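Local coordinates for arginyl-trna synthetase (Thermus thermophilus, PDB 1IQ0), which probably attaches L-arginine to its cognate tRNA(Arg), spending ATP and releasing AMP and diphosphate, at residues Glu69-Val74 / Leu78-Arg83; Phe161-Tyr166 / Glu174-Phe179. All blocks are in the same frame, centred on the assembly; numbering follows the deposited sequence.

Contact 1: residues Glu69-Val74 / Leu78-Arg83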
ATOM      1  N   GLU A  69      20.287 -14.761 -25.660  1.00 32.58           N
ATOM      2  CA  GLU A  69      21.343 -14.859 -26.660  1.00 35.20           C
ATOM      3  C   GLU A  69      22.464 -15.784 -26.199  1.00 31.80           C
ATOM      4  O   GLU A  69      22.894 -16.668 -26.939  1.00 28.06           O
ATOM      5  CB  GLU A  69      21.917 -13.465 -26.936  1.00 44.28           C
ATOM      6  CG  GLU A  69      23.019 -13.402 -27.990  1.00 57.35           C
ATOM      7  CD  GLU A  69      22.480 -13.235 -29.398  1.00 59.01           C
ATOM      8  OE1 GLU A  69      21.967 -14.218 -29.973  1.00 61.74           O
ATOM      9  OE2 GLU A  69      22.563 -12.106 -29.927  1.00 65.06           O
ATOM     10  N   GLU A  70      22.930 -15.572 -24.972  1.00 28.63           N
ATOM     11  CA  GLU A  70      24.022 -16.365 -24.421  1.00 30.79           C
ATOM     12  C   GLU A  70      24.092 -16.265 -22.898  1.00 30.60           C
ATOM     13  O   GLU A  70      23.768 -15.224 -22.312  1.00 30.05           O
ATOM     14  CB  GLU A  70      25.345 -15.890 -25.029  1.00 51.41           C
ATOM     15  CG  GLU A  70      26.593 -16.471 -24.392  1.00 61.97           C
ATOM     16  CD  GLU A  70      27.863 -15.862 -24.960  1.00 66.90           C
ATOM     17  OE1 GLU A  70      28.099 -16.008 -26.177  1.00 72.71           O
ATOM     18  OE2 GLU A  70      28.623 -15.234 -24.194  1.00 71.06           O
ATOM     19  N   ALA A  71      24.501 -17.362 -22.265  1.00 30.34           N
ATOM     20  CA  ALA A  71      24.644 -17.421 -20.815  1.00 31.64           C
ATOM     21  C   ALA A  71      26.140 -17.451 -20.531  1.00 31.78           C
ATOM     22  O   ALA A  71      26.871 -18.242 -21.125  1.00 32.46           O
ATOM     23  CB  ALA A  71      23.975 -18.675 -20.264  1.00 25.37           C
ATOM     24  N   VAL A  72      26.593 -16.595 -19.623  1.00 33.37           N
ATOM     25  CA  VAL A  72      28.010 -16.518 -19.305  1.00 38.92           C
ATOM     26  C   VAL A  72      28.315 -16.586 -17.818  1.00 41.49           C
ATOM     27  O   VAL A  72      27.889 -15.722 -17.050  1.00 40.98           O
ATOM     28  CB  VAL A  72      28.621 -15.204 -19.852  1.00 44.55           C
ATOM     29  CG1 VAL A  72      30.123 -15.176 -19.596  1.00 42.89           C
ATOM     30  CG2 VAL A  72      28.323 -15.072 -21.336  1.00 46.40           C
ATOM     31  N   PRO A  73      29.050 -17.622 -17.388  1.00 50.52           N
ATOM     32  CA  PRO A  73      29.402 -17.758 -15.970  1.00 52.67           C
ATOM     33  C   PRO A  73      30.430 -16.676 -15.641  1.00 54.32           C
ATOM     34  O   PRO A  73      31.531 -16.680 -16.189  1.00 55.49           O
ATOM     35  CB  PRO A  73      30.004 -19.158 -15.895  1.00 48.16           C
ATOM     36  CG  PRO A  73      29.320 -19.888 -17.018  1.00 47.56           C
ATOM     37  CD  PRO A  73      29.348 -18.863 -18.123  1.00 47.10           C
ATOM     38  N   VAL A  74      30.074 -15.748 -14.759  1.00 53.09           N
ATOM     39  CA  VAL A  74      30.989 -14.665 -14.406  1.00 53.71           C
ATOM     40  C   VAL A  74      31.263 -14.574 -12.910  1.00 53.16           C
ATOM     41  O   VAL A  74      30.454 -14.036 -12.155  1.00 54.67           O
ATOM     42  CB  VAL A  74      30.448 -13.301 -14.887  1.00 69.07           C
ATOM     43  CG1 VAL A  74      31.469 -12.211 -14.616  1.00 69.33           C
ATOM     44  CG2 VAL A  74      30.120 -13.367 -16.368  1.00 68.24           C
ATOM     45  N   LEU A  78      25.841 -16.137 -12.870  1.00 41.78           N
ATOM     46  CA  LEU A  78      25.615 -16.694 -14.195  1.00 38.02           C
ATOM     47  C   LEU A  78      24.813 -15.578 -14.859  1.00 39.00           C
ATOM     48  O   LEU A  78      23.653 -15.342 -14.506  1.00 37.40           O
ATOM     49  CB  LEU A  78      24.796 -17.987 -14.160  1.00 36.67           C
ATOM     50  CG  LEU A  78      24.442 -18.476 -15.578  1.00 34.36           C
ATOM     51  CD1 LEU A  78      25.709 -18.614 -16.425  1.00 33.05           C
ATOM     52  CD2 LEU A  78      23.705 -19.801 -15.511  1.00 31.76           C
ATOM     53  N   ASN A  79      25.446 -14.865 -15.787  1.00 43.19           N
ATOM     54  CA  ASN A  79      24.785 -13.759 -16.469  1.00 41.52           C
ATOM     55  C   ASN A  79      24.161 -14.155 -17.794  1.00 42.37           C
ATOM     56  O   ASN A  79      24.590 -15.111 -18.440  1.00 45.02           O
ATOM     57  CB  ASN A  79      25.763 -12.606 -16.699  1.00 43.31           C
ATOM     58  CG  ASN A  79      26.232 -11.975 -15.409  1.00 46.92           C
ATOM     59  OD1 ASN A  79      25.497 -11.924 -14.421  1.00 53.03           O
ATOM     60  ND2 ASN A  79      27.455 -11.471 -15.415  1.00 41.85           N
ATOM     61  N   PHE A  80      23.141 -13.405 -18.193  1.00 33.75           N
ATOM     62  CA  PHE A  80      22.452 -13.679 -19.440  1.00 32.80           C
ATOM     63  C   PHE A  80      22.362 -12.449 -20.330  1.00 33.05           C
ATOM     64  O   PHE A  80      21.923 -11.380 -19.895  1.00 33.11           O
ATOM     65  CB  PHE A  80      21.034 -14.193 -19.170  1.00 32.78           C
ATOM     66  CG  PHE A  80      20.982 -15.382 -18.262  1.00 30.35           C
ATOM     67  CD1 PHE A  80      21.045 -15.222 -16.882  1.00 33.54           C
ATOM     68  CD2 PHE A  80      20.888 -16.668 -18.788  1.00 33.68           C
ATOM     69  CE1 PHE A  80      21.015 -16.331 -16.032  1.00 33.28           C
ATOM     70  CE2 PHE A  80      20.857 -17.784 -17.949  1.00 33.63           C
ATOM     71  CZ  PHE A  80      20.921 -17.616 -16.567  1.00 30.92           C
ATOM     72  N   ARG A  81      22.787 -12.606 -21.576  1.00 27.08           N
ATOM     73  CA  ARG A  81      22.709 -11.524 -22.536  1.00 27.76           C
ATOM     74  C   ARG A  81      21.480 -11.861 -23.373  1.00 27.83           C
ATOM     75  O   ARG A  81      21.385 -12.955 -23.927  1.00 27.38           O
ATOM     76  CB  ARG A  81      23.975 -11.472 -23.398  1.00 40.22           C
ATOM     77  CG  ARG A  81      23.982 -10.349 -24.444  1.00 43.80           C
ATOM     78  CD  ARG A  81      25.407  -9.904 -24.767  1.00 48.86           C
ATOM     79  NE  ARG A  81      26.323 -11.039 -24.867  1.00 49.98           N
ATOM     80  CZ  ARG A  81      26.351 -11.900 -25.878  1.00 51.13           C
ATOM     81  NH1 ARG A  81      25.515 -11.763 -26.899  1.00 51.50           N
ATOM     82  NH2 ARG A  81      27.205 -12.916 -25.854  1.00 49.14           N
ATOM     83  N   LEU A  82      20.536 -10.926 -23.444  1.00 31.59           N
ATOM     84  CA  LEU A  82      19.304 -11.138 -24.185  1.00 31.33           C
ATOM     85  C   LEU A  82      19.437 -10.831 -25.668  1.00 31.22           C
ATOM     86  O   LEU A  82      20.293 -10.050 -26.078  1.00 31.86           O
ATOM     87  CB  LEU A  82      18.186 -10.269 -23.593  1.00 28.76           C
ATOM     88  CG  LEU A  82      17.856 -10.478 -22.105  1.00 33.53           C
ATOM     89  CD1 LEU A  82      16.712  -9.561 -21.698  1.00 32.32           C
ATOM     90  CD2 LEU A  82      17.484 -11.941 -21.849  1.00 30.75           C
ATOM     91  N   ARG A  83      18.598 -11.465 -26.479  1.00 21.83           N
ATOM     92  CA  ARG A  83      18.615 -11.179 -27.904  1.00 26.83           C
ATOM     93  C   ARG A  83      17.913  -9.828 -28.007  1.00 25.61           C
ATOM     94  O   ARG A  83      16.785  -9.661 -27.534  1.00 26.70           O
ATOM     95  CB  ARG A  83      17.841 -12.234 -28.698  1.00 36.15           C
ATOM     96  CG  ARG A  83      18.461 -13.621 -28.685  1.00 43.90           C
ATOM     97  CD  ARG A  83      17.874 -14.466 -29.801  1.00 50.72           C
ATOM     98  NE  ARG A  83      16.417 -14.413 -29.799  1.00 61.54           N
ATOM     99  CZ  ARG A  83      15.645 -14.912 -30.760  1.00 66.80           C
ATOM    100  NH1 ARG A  83      16.193 -15.510 -31.812  1.00 66.83           N
ATOM    101  NH2 ARG A  83      14.324 -14.804 -30.670  1.00 67.84           N
TER
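E70 pairs with R81 and V72 with N79 in an antiparallel beta hairpin of the N-terminal domain, showing how a regular ladder absorbs an irregularity. Between V72 and N79 two backbone bonds close the hydrogen-bonded pair: V72 N reaches N79 O at 2.8 Å, and N79 N returns to V72 O at 2.9 Å. At the next hydrogen-bonded pair, E70 with R81, the register slips. R81 O accepts from both E69 N (2.7 Å) and E70 N (3.2 Å), the second bond the straighter at 158°, so two residues face one: a classic beta bulge. R81 folds its chain at chi3 (41°), which brings the guanidinium back over the facing strand. R81 NH1 then lies 3.2 Å from E69 CG, while R81 NH2 reaches the E70 carboxylate in a salt bridge whose OE2 position is uncertain. With an alanine in place of E70, R81 NH2 would probably lose its carboxylate mate and the R81 tip be freer to turn. On the opposite sheet face A71 CB meets F80 CD2 at 4.0 Å, and P73 CG meets L78 CD1 at 3.9 Å. This apolar face packs on helices 3-15, through F80 on L6 and I10, and 51-60, through L78 on L58; strand 36-39 flanks 77-82, leaving 68-74 outermost in the four-stranded sheet.

Contact 2: residues Phe161-Tyr166 / Glu174-Phe179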
ATOM      1  N   PHE A 161     -19.533  14.813  23.766  1.00 18.90           N
ATOM      2  CA  PHE A 161     -19.794  15.470  25.038  1.00 23.04           C
ATOM      3  C   PHE A 161     -19.480  16.966  24.904  1.00 24.96           C
ATOM      4  O   PHE A 161     -20.280  17.816  25.305  1.00 24.17           O
ATOM      5  CB  PHE A 161     -18.922  14.880  26.146  1.00 25.33           C
ATOM      6  CG  PHE A 161     -18.923  15.700  27.405  1.00 30.37           C
ATOM      7  CD1 PHE A 161     -20.051  15.742  28.221  1.00 27.98           C
ATOM      8  CD2 PHE A 161     -17.818  16.476  27.742  1.00 30.61           C
ATOM      9  CE1 PHE A 161     -20.084  16.551  29.355  1.00 27.72           C
ATOM     10  CE2 PHE A 161     -17.836  17.288  28.873  1.00 32.77           C
ATOM     11  CZ  PHE A 161     -18.975  17.326  29.683  1.00 30.64           C
ATOM     12  N   ALA A 162     -18.313  17.275  24.337  1.00 29.26           N
ATOM     13  CA  ALA A 162     -17.887  18.660  24.152  1.00 29.24           C
ATOM     14  C   ALA A 162     -18.888  19.486  23.338  1.00 29.23           C
ATOM     15  O   ALA A 162     -19.176  20.631  23.677  1.00 29.03           O
ATOM     16  CB  ALA A 162     -16.515  18.699  23.481  1.00 15.46           C
ATOM     17  N   LEU A 163     -19.407  18.909  22.259  1.00 24.88           N
ATOM     18  CA  LEU A 163     -20.371  19.606  21.418  1.00 28.62           C
ATOM     19  C   LEU A 163     -21.598  20.041  22.215  1.00 33.00           C
ATOM     20  O   LEU A 163     -22.119  21.135  22.021  1.00 34.62           O
ATOM     21  CB  LEU A 163     -20.805  18.707  20.253  1.00 22.21           C
ATOM     22  CG  LEU A 163     -19.737  18.521  19.173  1.00 24.49           C
ATOM     23  CD1 LEU A 163     -20.139  17.397  18.216  1.00 25.01           C
ATOM     24  CD2 LEU A 163     -19.553  19.834  18.423  1.00 25.10           C
ATOM     25  N   ARG A 164     -22.054  19.182  23.117  1.00 35.60           N
ATOM     26  CA  ARG A 164     -23.224  19.483  23.933  1.00 35.46           C
ATOM     27  C   ARG A 164     -22.866  20.403  25.101  1.00 34.92           C
ATOM     28  O   ARG A 164     -23.502  21.434  25.303  1.00 38.43           O
ATOM     29  CB  ARG A 164     -23.819  18.179  24.465  1.00 57.37           C
ATOM     30  CG  ARG A 164     -25.257  18.274  24.927  1.00 61.59           C
ATOM     31  CD  ARG A 164     -25.745  16.910  25.384  1.00 63.51           C
ATOM     32  NE  ARG A 164     -27.194  16.854  25.543  1.00 69.21           N
ATOM     33  CZ  ARG A 164     -28.065  16.977  24.546  1.00 72.03           C
ATOM     34  NH1 ARG A 164     -27.636  17.167  23.306  1.00 72.63           N
ATOM     35  NH2 ARG A 164     -29.368  16.904  24.790  1.00 75.14           N
ATOM     36  N   HIS A 165     -21.834  20.022  25.850  1.00 28.02           N
ATOM     37  CA  HIS A 165     -21.379  20.772  27.015  1.00 28.73           C
ATOM     38  C   HIS A 165     -21.122  22.245  26.735  1.00 30.59           C
ATOM     39  O   HIS A 165     -21.472  23.102  27.546  1.00 34.11           O
ATOM     40  CB  HIS A 165     -20.110  20.131  27.589  1.00 26.37           C
ATOM     41  CG  HIS A 165     -19.617  20.782  28.844  1.00 31.12           C
ATOM     42  ND1 HIS A 165     -18.465  21.540  28.889  1.00 33.41           N
ATOM     43  CD2 HIS A 165     -20.122  20.793  30.101  1.00 31.42           C
ATOM     44  CE1 HIS A 165     -18.281  21.987  30.120  1.00 32.53           C
ATOM     45  NE2 HIS A 165     -19.272  21.547  30.874  1.00 35.79           N
ATOM     46  N   TYR A 166     -20.506  22.539  25.595  1.00 31.94           N
ATOM     47  CA  TYR A 166     -20.212  23.920  25.240  1.00 30.49           C
ATOM     48  C   TYR A 166     -21.349  24.561  24.460  1.00 32.16           C
ATOM     49  O   TYR A 166     -21.267  25.726  24.082  1.00 34.82           O
ATOM     50  CB  TYR A 166     -18.908  23.993  24.441  1.00 28.75           C
ATOM     51  CG  TYR A 166     -17.713  23.552  25.250  1.00 27.21           C
ATOM     52  CD1 TYR A 166     -17.039  22.366  24.945  1.00 27.11           C
ATOM     53  CD2 TYR A 166     -17.289  24.290  26.359  1.00 25.86           C
ATOM     54  CE1 TYR A 166     -15.973  21.924  25.729  1.00 27.86           C
ATOM     55  CE2 TYR A 166     -16.225  23.857  27.154  1.00 26.98           C
ATOM     56  CZ  TYR A 166     -15.573  22.669  26.832  1.00 27.44           C
ATOM     57  OH  TYR A 166     -14.540  22.220  27.620  1.00 28.44           O
ATOM     58  N   GLU A 174     -18.975  25.095   7.761  1.00 32.03           N
ATOM     59  CA  GLU A 174     -17.691  24.524   8.157  1.00 30.36           C
ATOM     60  C   GLU A 174     -17.704  22.996   7.971  1.00 29.56           C
ATOM     61  O   GLU A 174     -18.700  22.342   8.280  1.00 34.88           O
ATOM     62  CB  GLU A 174     -17.420  24.886   9.622  1.00 42.02           C
ATOM     63  CG  GLU A 174     -16.263  24.160  10.278  1.00 38.65           C
ATOM     64  CD  GLU A 174     -15.998  24.666  11.687  1.00 39.80           C
ATOM     65  OE1 GLU A 174     -16.971  24.970  12.403  1.00 40.56           O
ATOM     66  OE2 GLU A 174     -14.820  24.751  12.087  1.00 36.35           O
ATOM     67  N   LYS A 175     -16.615  22.435   7.447  1.00 31.15           N
ATOM     68  CA  LYS A 175     -16.541  20.984   7.249  1.00 29.93           C
ATOM     69  C   LYS A 175     -16.848  20.383   8.620  1.00 25.62           C
ATOM     70  O   LYS A 175     -16.167  20.671   9.603  1.00 23.20           O
ATOM     71  CB  LYS A 175     -15.148  20.586   6.764  1.00 26.55           C
ATOM     72  CG  LYS A 175     -15.053  19.140   6.299  1.00 26.23           C
ATOM     73  CD  LYS A 175     -13.911  18.948   5.309  1.00 26.02           C
ATOM     74  CE  LYS A 175     -13.688  17.471   4.989  1.00 24.82           C
ATOM     75  NZ  LYS A 175     -13.037  16.743   6.130  1.00 20.16           N
ATOM     76  N   TYR A 176     -17.878  19.554   8.685  1.00 26.22           N
ATOM     77  CA  TYR A 176     -18.321  19.005   9.955  1.00 25.82           C
ATOM     78  C   TYR A 176     -17.289  18.413  10.907  1.00 25.00           C
ATOM     79  O   TYR A 176     -17.354  18.681  12.109  1.00 24.54           O
ATOM     80  CB  TYR A 176     -19.456  18.005   9.733  1.00 25.05           C
ATOM     81  CG  TYR A 176     -20.274  17.762  10.984  1.00 26.87           C
ATOM     82  CD1 TYR A 176     -19.970  16.711  11.849  1.00 27.70           C
ATOM     83  CD2 TYR A 176     -21.331  18.613  11.327  1.00 24.04           C
ATOM     84  CE1 TYR A 176     -20.694  16.510  13.020  1.00 28.53           C
ATOM     85  CE2 TYR A 176     -22.060  18.422  12.495  1.00 27.64           C
ATOM     86  CZ  TYR A 176     -21.736  17.370  13.338  1.00 28.22           C
ATOM     87  OH  TYR A 176     -22.449  17.178  14.496  1.00 27.25           O
ATOM     88  N   ASP A 177     -16.335  17.632  10.405  1.00 24.55           N
ATOM     89  CA  ASP A 177     -15.366  17.048  11.314  1.00 20.19           C
ATOM     90  C   ASP A 177     -14.388  18.069  11.871  1.00 20.33           C
ATOM     91  O   ASP A 177     -13.750  17.821  12.900  1.00 20.26           O
ATOM     92  CB  ASP A 177     -14.650  15.840  10.675  1.00 20.28           C
ATOM     93  CG  ASP A 177     -13.939  16.170   9.376  1.00 24.17           C
ATOM     94  OD1 ASP A 177     -14.347  17.122   8.674  1.00 24.11           O
ATOM     95  OD2 ASP A 177     -12.978  15.440   9.052  1.00 19.90           O
ATOM     96  N   HIS A 178     -14.273  19.219  11.209  1.00 25.09           N
ATOM     97  CA  HIS A 178     -13.402  20.285  11.706  1.00 25.97           C
ATOM     98  C   HIS A 178     -14.141  20.972  12.857  1.00 24.16           C
ATOM     99  O   HIS A 178     -13.538  21.384  13.843  1.00 23.55           O
ATOM    100  CB  HIS A 178     -13.083  21.307  10.609  1.00 22.66           C
ATOM    101  CG  HIS A 178     -11.948  20.896   9.725  1.00 24.42           C
ATOM    102  ND1 HIS A 178     -12.096  19.997   8.691  1.00 24.42           N
ATOM    103  CD2 HIS A 178     -10.636  21.228   9.752  1.00 24.35           C
ATOM    104  CE1 HIS A 178     -10.924  19.792   8.119  1.00 22.46           C
ATOM    105  NE2 HIS A 178     -10.020  20.525   8.744  1.00 29.40           N
ATOM    106  N   PHE A 179     -15.454  21.089  12.703  1.00 22.71           N
ATOM    107  CA  PHE A 179     -16.323  21.672  13.719  1.00 25.96           C
ATOM    108  C   PHE A 179     -16.226  20.789  14.976  1.00 25.71           C
ATOM    109  O   PHE A 179     -16.068  21.291  16.092  1.00 23.50           O
ATOM    110  CB  PHE A 179     -17.760  21.701  13.180  1.00 28.76           C
ATOM    111  CG  PHE A 179     -18.808  21.949  14.223  1.00 32.52           C
ATOM    112  CD1 PHE A 179     -18.815  23.127  14.965  1.00 32.72           C
ATOM    113  CD2 PHE A 179     -19.816  21.015  14.440  1.00 33.73           C
ATOM    114  CE1 PHE A 179     -19.811  23.372  15.904  1.00 30.24           C
ATOM    115  CE2 PHE A 179     -20.820  21.247  15.378  1.00 32.22           C
ATOM    116  CZ  PHE A 179     -20.817  22.432  16.114  1.00 30.89           C
TER
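L163 and F179 approach from two helices whose backbones stay well apart, their CA atoms 8.9 Å from each other where the segments are nearest, with 161-165 ending one helix and 176-179 starting the next. A gap of this size is bridged by side chains alone, and here a single leucine branch does most of the work. L163 turns its CG away from its own carbonyl carbon (chi1 -73°), and L163 CD2 comes to rest 3.6 Å from CE2 and 3.7 Å from CZ of F179. The methyl thus meets the far end of the phenyl ring, approaching it obliquely. The other branch has a looser neighbour, L163 CD1 lying 4.4 Å from Y176 OH. F179 meets the leucine because its CG stands opposite the backbone N (chi1 165°), extending the ring across the gap. F179 CD2 also sits 3.9 Å above one face of the Y176 ring, toward the rim, so the two aromatics of the first helical turn pack on each other as well as facing the leucine. At the start of the helix, K175 occupies the N-cap position; its carbonyl O accepts from H178 N and F179 N, and, separately, K175 NZ bonds the syn lone pair of D177 OD1 at 2.9 Å in a salt bridge. K175 NZ also forms a salt bridge with D406 and hydrogen bonds to A222 O and T226 OG1, so its charge is probably shared among several acceptors. In the loop linking the helices, W170 meets Y176 edge-to-face and also packs against F179. L163 rests further on A183 of helix 176-189, Y176 leans on I219 of helix 213-229, and helix 197-208 lies against F161 within the catalytic domain.

In the fold
The two contacts illustrate two ways of joining neighbouring elements, one by backbone bonds and one by side chains. Contact 1 is a backbone ladder in the N-terminal domain, whereas contact 2 joins two helices of the class I catalytic domain. Their centres are about 67 Å apart, on opposite sides of the chain's centre, and their nearest atoms about 48 Å, so they do not touch; along the chain, contact 1 closes before contact 2 opens. Contact 2 has the predicted 'HIGH' region, a signature of ATP binding in class I synthetases, beside its second segment: D177 and H178, which take no part in the contact with 161-166, touch E117. Contact 1 belongs to a domain that, in arginyl-tRNA synthetases, probably helps recognise the tRNA.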